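Local coordinates for protein N-acetylglucosamine 2-epimerase (Xylella fastidiosa, PDB 3GT5) that probably isomerises a sugar, as N-acylglucosamine 2-epimerases do, at residues L257-R262 with A319-T324; L276-V281 with E329-W334. One frame throughout, in Å; residues are numbered along the deposited sequence.

Contact 1. Residues L257-R262 with A319-T324; sequences LLILDR and AALLAT
Leu321 reaches across to helix 247-263 and touches three of its side chains in turn. Its CB lies 3.8 Å from CB of Leu258, and the two leucines run antiparallel, base against base. CG stands anti to the carbonyl carbon (chi1 -64°), which carries the fork on toward Ile259 and Arg262. There CD1 packs 3.9 Å from CG1 of Ile259, while CD2 comes within 3.5 Å of NH2 of Arg262, at the edge of the guanidinium and in its plane. Leu258 extends the seam the other way: its CD2 meets CD2 of Leu322 at 4.0 Å, and Leu322 lies roughly perpendicular to it.

The helices run in the same general sense, 44° apart, with short-segment axes 10.2 Å from each other. Helix 247-263 and helix 309-326, with helix 269-284 and two strands between them in the chain, pack side by side within the (alpha/alpha)6 barrel of this family. Helix 269-284 covers one flank, where Leu258 rests on Ala273.

Polar groups border the apolar seam. Arg262 has its chain bent at chi3 (-75°), and its NH2 forms a salt bridge with Glu385; Asp261 forms another with Arg325, the residue following 319-324. On the second helix, Thr324 OG1 turns back on its own backbone and bonds to Ala320 O at 2.9 Å. That oxygen also accepts a bond from Thr324 N, from the opposite face of its carbonyl plane.

Contact 2. Residues L276-V281 with E329-W334; sequences LFDVAV and ERYWQW
Phe277 meets both Tyr331 and Trp334, and the three rings form an aromatic cluster, the tightly packed part of the contact. Its CG is anti to the backbone N (chi1 178°), an extended course that projects the ring toward helix 329-346. The edge of Tyr331 is directed at the Phe277 face in an offset edge-to-face pair, planes 79° apart, with CE1 of Tyr331 3.7 Å from CD2 of Phe277. Phe277 in turn presents its own edge to the five-membered ring of Trp334, centroids 5.5 Å apart. Val281 covers the six-membered ring from the same helix as Phe277: its CG2 sits 3.8 Å from that ring's centroid in a CH-pi contact, 26° off the normal. The other methyl, CG1, lies over a face of Phe277, so one valine touches two rings. Beyond the two segments, Trp334 has Arg337 in a cation-pi contact and Trp285 edge-to-face.

On the Asp278 side the contact is more polar and more open. Asp278, partly exposed, accepts a hydrogen bond from the Tyr331 hydroxyl, OH to OD1 being 2.7 Å, through the syn lone pair; carboxylate and ring are nearly coplanar. The same OH is also hydrogen-bonded to Arg274, one turn before Asp278, so two partners fix the end of the tyrosine. Short-segment axes 12.7 Å apart leave room for these large rings, in a helix-helix interface of the (alpha/alpha)6 barrel typical of the N-acylglucosamine 2-epimerase family.

How the contacts relate
Contacts 1 and 2 interleave along the chain: helices 247-263 and 269-284 supply the first segments, helices 309-326 and 329-346 the second, so two successive helices pack on the next two. Their centres are about 12 Å apart and they touch directly. Leu322 CD1 reaches Phe277 CG at 3.6 Å, bringing the leucine seam against the aromatic cluster. Ala323 CB lies 3.4 Å from Trp332 NE1 and Ala319 CB 3.5 Å from Tyr331 O, small side chains consistent with the close approach of helix 329-346. Contact 1 lies about 16 Å from the chain centre and contact 2 about 20 Å, on the same side; both are helix packing within one barrel.

Contact 1. Residues L257-R262 with A319-T324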
loop_
_atom_site.group_PDB
_atom_site.type_symbol
_atom_site.label_atom_id
_atom_site.label_comp_id
_atom_site.label_asym_id
_atom_site.label_seq_id
_atom_site.Cartn_x
_atom_site.Cartn_y
_atom_site.Cartn_z
ATOM N N LEU A 257 3.850 7.133 -10.089
ATOM C CA LEU A 257 4.139 8.109 -11.155
ATOM C C LEU A 257 3.970 7.475 -12.541
ATOM O O LEU A 257 3.535 8.153 -13.502
ATOM C CB LEU A 257 5.572 8.637 -11.030
ATOM C CG LEU A 257 5.873 9.438 -9.784
ATOM C CD1 LEU A 257 7.375 9.850 -9.733
ATOM C CD2 LEU A 257 4.992 10.694 -9.688
ATOM N N LEU A 258 4.327 6.197 -12.679
ATOM C CA LEU A 258 4.156 5.503 -13.964
ATOM C C LEU A 258 2.669 5.146 -14.242
ATOM O O LEU A 258 2.260 5.076 -15.401
ATOM C CB LEU A 258 5.038 4.249 -14.070
ATOM C CG LEU A 258 6.446 4.490 -14.630
ATOM C CD1 LEU A 258 6.487 4.718 -16.178
ATOM C CD2 LEU A 258 7.125 5.618 -13.945
ATOM N N ILE A 259 1.883 4.969 -13.212
ATOM C CA ILE A 259 0.422 4.807 -13.390
ATOM C C ILE A 259 -0.158 6.178 -13.798
ATOM O O ILE A 259 -0.965 6.254 -14.711
ATOM C CB ILE A 259 -0.255 4.273 -12.139
ATOM C CG1 ILE A 259 0.243 2.846 -11.838
ATOM C CG2 ILE A 259 -1.805 4.269 -12.327
ATOM C CD1 ILE A 259 -0.189 2.289 -10.503
ATOM N N LEU A 260 0.307 7.255 -13.178
ATOM C CA LEU A 260 -0.144 8.588 -13.592
ATOM C C LEU A 260 0.187 8.860 -15.050
ATOM O O LEU A 260 -0.620 9.457 -15.773
ATOM C CB LEU A 260 0.451 9.669 -12.716
ATOM C CG LEU A 260 -0.242 9.833 -11.369
ATOM C CD1 LEU A 260 0.719 10.477 -10.358
ATOM C CD2 LEU A 260 -1.535 10.683 -11.499
ATOM N N ASP A 261 1.365 8.398 -15.488
ATOM C CA ASP A 261 1.867 8.642 -16.852
ATOM C C ASP A 261 0.994 7.956 -17.922
ATOM O O ASP A 261 0.998 8.338 -19.118
ATOM C CB ASP A 261 3.309 8.159 -16.925
ATOM C CG ASP A 261 3.910 8.232 -18.317
ATOM O OD1 ASP A 261 4.291 9.332 -18.759
ATOM O OD2 ASP A 261 4.049 7.153 -18.964
ATOM N N ARG A 262 0.327 6.908 -17.515
ATOM C CA ARG A 262 -0.662 6.212 -18.326
ATOM C C ARG A 262 -1.916 7.063 -18.616
ATOM O O ARG A 262 -2.527 6.940 -19.701
ATOM C CB ARG A 262 -1.018 4.901 -17.619
ATOM C CG ARG A 262 -1.518 3.779 -18.451
ATOM C CD ARG A 262 -1.995 2.618 -17.528
ATOM N NE ARG A 262 -0.850 1.903 -16.958
ATOM C CZ ARG A 262 -0.826 1.184 -15.834
ATOM N NH1 ARG A 262 -1.883 1.054 -15.051
ATOM N NH2 ARG A 262 0.305 0.599 -15.487
ATOM N N ALA A 319 9.673 -1.735 -11.228
ATOM C CA ALA A 319 10.663 -2.157 -12.236
ATOM C C ALA A 319 9.978 -2.580 -13.524
ATOM O O ALA A 319 10.418 -2.193 -14.591
ATOM C CB ALA A 319 11.556 -3.275 -11.678
ATOM N N ALA A 320 8.886 -3.311 -13.432
ATOM C CA ALA A 320 8.130 -3.735 -14.616
ATOM C C ALA A 320 7.554 -2.511 -15.376
ATOM O O ALA A 320 7.656 -2.424 -16.624
ATOM C CB ALA A 320 7.006 -4.782 -14.204
ATOM N N LEU A 321 6.924 -1.577 -14.636
ATOM C CA LEU A 321 6.403 -0.361 -15.269
ATOM C C LEU A 321 7.520 0.504 -15.934
ATOM O O LEU A 321 7.332 0.992 -17.039
ATOM C CB LEU A 321 5.523 0.451 -14.307
ATOM C CG LEU A 321 4.220 -0.195 -13.798
ATOM C CD1 LEU A 321 3.309 0.808 -13.092
ATOM C CD2 LEU A 321 3.479 -0.818 -14.890
ATOM N N LEU A 322 8.667 0.644 -15.267
ATOM C CA LEU A 322 9.795 1.423 -15.765
ATOM C C LEU A 322 10.372 0.759 -16.996
ATOM O O LEU A 322 10.656 1.448 -17.959
ATOM C CB LEU A 322 10.877 1.546 -14.708
ATOM C CG LEU A 322 10.492 2.562 -13.620
ATOM C CD1 LEU A 322 11.238 2.335 -12.302
ATOM C CD2 LEU A 322 10.768 3.959 -14.192
ATOM N N ALA A 323 10.510 -0.559 -16.953
ATOM C CA ALA A 323 10.990 -1.344 -18.116
ATOM C C ALA A 323 10.105 -1.159 -19.342
ATOM O O ALA A 323 10.627 -0.949 -20.466
ATOM C CB ALA A 323 11.128 -2.852 -17.756
ATOM N N THR A 324 8.789 -1.219 -19.167
ATOM C CA THR A 324 7.860 -1.172 -20.289
ATOM C C THR A 324 7.789 0.223 -20.897
ATOM O O THR A 324 7.792 0.379 -22.114
ATOM C CB THR A 324 6.453 -1.628 -19.868
ATOM O OG1 THR A 324 6.548 -2.928 -19.275
ATOM C CG2 THR A 324 5.542 -1.707 -21.111
#

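Contact 2. Residues L276-V281 with E329-W334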
loop_
_atom_site.group_PDB
_atom_site.type_symbol
_atom_site.label_atom_id
_atom_site.label_comp_id
_atom_site.label_asym_id
_atom_site.label_seq_id
_atom_site.Cartn_x
_atom_site.Cartn_y
_atom_site.Cartn_z
ATOM N N LEU A 276 13.956 8.272 -8.481
ATOM C CA LEU A 276 13.597 7.677 -7.203
ATOM C C LEU A 276 14.004 6.196 -7.139
ATOM O O LEU A 276 14.584 5.710 -6.134
ATOM C CB LEU A 276 12.086 7.781 -6.964
ATOM C CG LEU A 276 11.600 9.231 -6.725
ATOM C CD1 LEU A 276 10.054 9.326 -6.611
ATOM C CD2 LEU A 276 12.268 9.870 -5.466
ATOM N N PHE A 277 13.659 5.483 -8.203
ATOM C CA PHE A 277 13.898 4.039 -8.239
ATOM C C PHE A 277 15.432 3.759 -8.231
ATOM O O PHE A 277 15.902 2.948 -7.420
ATOM C CB PHE A 277 13.250 3.412 -9.451
ATOM C CG PHE A 277 13.496 1.919 -9.570
ATOM C CD1 PHE A 277 12.536 1.030 -9.159
ATOM C CD2 PHE A 277 14.683 1.420 -10.079
ATOM C CE1 PHE A 277 12.716 -0.340 -9.233
ATOM C CE2 PHE A 277 14.879 0.028 -10.163
ATOM C CZ PHE A 277 13.891 -0.839 -9.742
ATOM N N ASP A 278 16.177 4.449 -9.088
ATOM C CA ASP A 278 17.607 4.127 -9.339
ATOM C C ASP A 278 18.387 4.344 -8.061
ATOM O O ASP A 278 19.172 3.490 -7.659
ATOM C CB ASP A 278 18.224 4.981 -10.465
ATOM C CG ASP A 278 17.603 4.724 -11.858
ATOM O OD1 ASP A 278 16.781 3.789 -12.059
ATOM O OD2 ASP A 278 17.935 5.526 -12.767
ATOM N N VAL A 279 18.170 5.481 -7.415
ATOM C CA VAL A 279 18.848 5.782 -6.162
ATOM C C VAL A 279 18.448 4.838 -5.045
ATOM O O VAL A 279 19.329 4.316 -4.327
ATOM C CB VAL A 279 18.594 7.242 -5.723
ATOM C CG1 VAL A 279 19.119 7.475 -4.302
ATOM C CG2 VAL A 279 19.234 8.171 -6.729
ATOM N N ALA A 280 17.149 4.578 -4.901
ATOM C CA ALA A 280 16.647 3.696 -3.830
ATOM C C ALA A 280 17.237 2.293 -3.896
ATOM O O ALA A 280 17.663 1.738 -2.869
ATOM C CB ALA A 280 15.088 3.632 -3.846
ATOM N N VAL A 281 17.263 1.688 -5.074
ATOM C CA VAL A 281 17.763 0.308 -5.159
ATOM C C VAL A 281 19.302 0.291 -5.037
ATOM O O VAL A 281 19.831 -0.665 -4.461
ATOM C CB VAL A 281 17.237 -0.480 -6.419
ATOM C CG1 VAL A 281 15.728 -0.484 -6.381
ATOM C CG2 VAL A 281 17.767 0.132 -7.753
ATOM N N GLU A 329 16.378 -2.331 -20.557
ATOM C CA GLU A 329 16.368 -3.729 -20.142
ATOM C C GLU A 329 16.950 -3.913 -18.740
ATOM O O GLU A 329 16.693 -4.937 -18.091
ATOM C CB GLU A 329 17.148 -4.582 -21.172
ATOM C CG GLU A 329 17.173 -6.102 -20.915
ATOM C CD GLU A 329 15.810 -6.784 -21.025
ATOM O OE1 GLU A 329 15.699 -7.945 -20.553
ATOM O OE2 GLU A 329 14.858 -6.179 -21.595
ATOM N N ARG A 330 17.718 -2.933 -18.258
ATOM C CA ARG A 330 18.245 -3.010 -16.908
ATOM C C ARG A 330 17.077 -3.061 -15.903
ATOM O O ARG A 330 17.214 -3.657 -14.834
ATOM C CB ARG A 330 19.202 -1.841 -16.594
ATOM C CG ARG A 330 20.580 -1.956 -17.338
ATOM C CD ARG A 330 21.473 -0.690 -17.233
ATOM N NE ARG A 330 20.791 0.540 -17.653
ATOM C CZ ARG A 330 21.266 1.782 -17.459
ATOM N NH1 ARG A 330 22.444 1.995 -16.861
ATOM N NH2 ARG A 330 20.560 2.833 -17.877
ATOM N N TYR A 331 15.935 -2.442 -16.247
ATOM C CA TYR A 331 14.745 -2.524 -15.376
ATOM C C TYR A 331 14.128 -3.930 -15.346
ATOM O O TYR A 331 13.643 -4.359 -14.313
ATOM C CB TYR A 331 13.704 -1.454 -15.702
ATOM C CG TYR A 331 14.157 -0.061 -15.354
ATOM C CD1 TYR A 331 14.524 0.277 -14.059
ATOM C CD2 TYR A 331 14.220 0.937 -16.343
ATOM C CE1 TYR A 331 14.958 1.558 -13.752
ATOM C CE2 TYR A 331 14.658 2.240 -16.036
ATOM C CZ TYR A 331 15.027 2.537 -14.751
ATOM O OH TYR A 331 15.459 3.812 -14.441
ATOM N N TRP A 332 14.160 -4.669 -16.446
ATOM C CA TRP A 332 13.715 -6.057 -16.395
ATOM C C TRP A 332 14.685 -6.937 -15.611
ATOM O O TRP A 332 14.250 -7.889 -14.960
ATOM C CB TRP A 332 13.475 -6.642 -17.795
ATOM C CG TRP A 332 12.158 -6.233 -18.443
ATOM C CD1 TRP A 332 11.998 -5.630 -19.666
ATOM C CD2 TRP A 332 10.836 -6.478 -17.946
ATOM N NE1 TRP A 332 10.672 -5.456 -19.937
ATOM C CE2 TRP A 332 9.929 -5.979 -18.908
ATOM C CE3 TRP A 332 10.328 -7.059 -16.778
ATOM C CZ2 TRP A 332 8.551 -5.989 -18.711
ATOM C CZ3 TRP A 332 8.943 -7.127 -16.607
ATOM C CH2 TRP A 332 8.075 -6.578 -17.569
ATOM N N GLN A 333 15.989 -6.644 -15.694
ATOM C CA GLN A 333 16.971 -7.332 -14.862
ATOM C C GLN A 333 16.681 -7.095 -13.380
ATOM O O GLN A 333 16.791 -8.029 -12.568
ATOM C CB GLN A 333 18.401 -6.967 -15.258
ATOM C CG GLN A 333 18.714 -7.606 -16.597
ATOM C CD GLN A 333 19.845 -6.974 -17.343
ATOM O OE1 GLN A 333 20.524 -6.058 -16.862
ATOM N NE2 GLN A 333 20.055 -7.460 -18.566
ATOM N N TRP A 334 16.280 -5.875 -13.025
ATOM C CA TRP A 334 15.886 -5.622 -11.620
ATOM C C TRP A 334 14.670 -6.443 -11.222
ATOM O O TRP A 334 14.634 -7.052 -10.169
ATOM C CB TRP A 334 15.640 -4.141 -11.348
ATOM C CG TRP A 334 16.906 -3.448 -10.937
ATOM C CD1 TRP A 334 17.612 -2.539 -11.654
ATOM C CD2 TRP A 334 17.606 -3.616 -9.699
ATOM N NE1 TRP A 334 18.714 -2.138 -10.950
ATOM C CE2 TRP A 334 18.723 -2.760 -9.735
ATOM C CE3 TRP A 334 17.374 -4.377 -8.552
ATOM C CZ2 TRP A 334 19.630 -2.674 -8.682
ATOM C CZ3 TRP A 334 18.265 -4.296 -7.514
ATOM C CH2 TRP A 334 19.390 -3.444 -7.590
#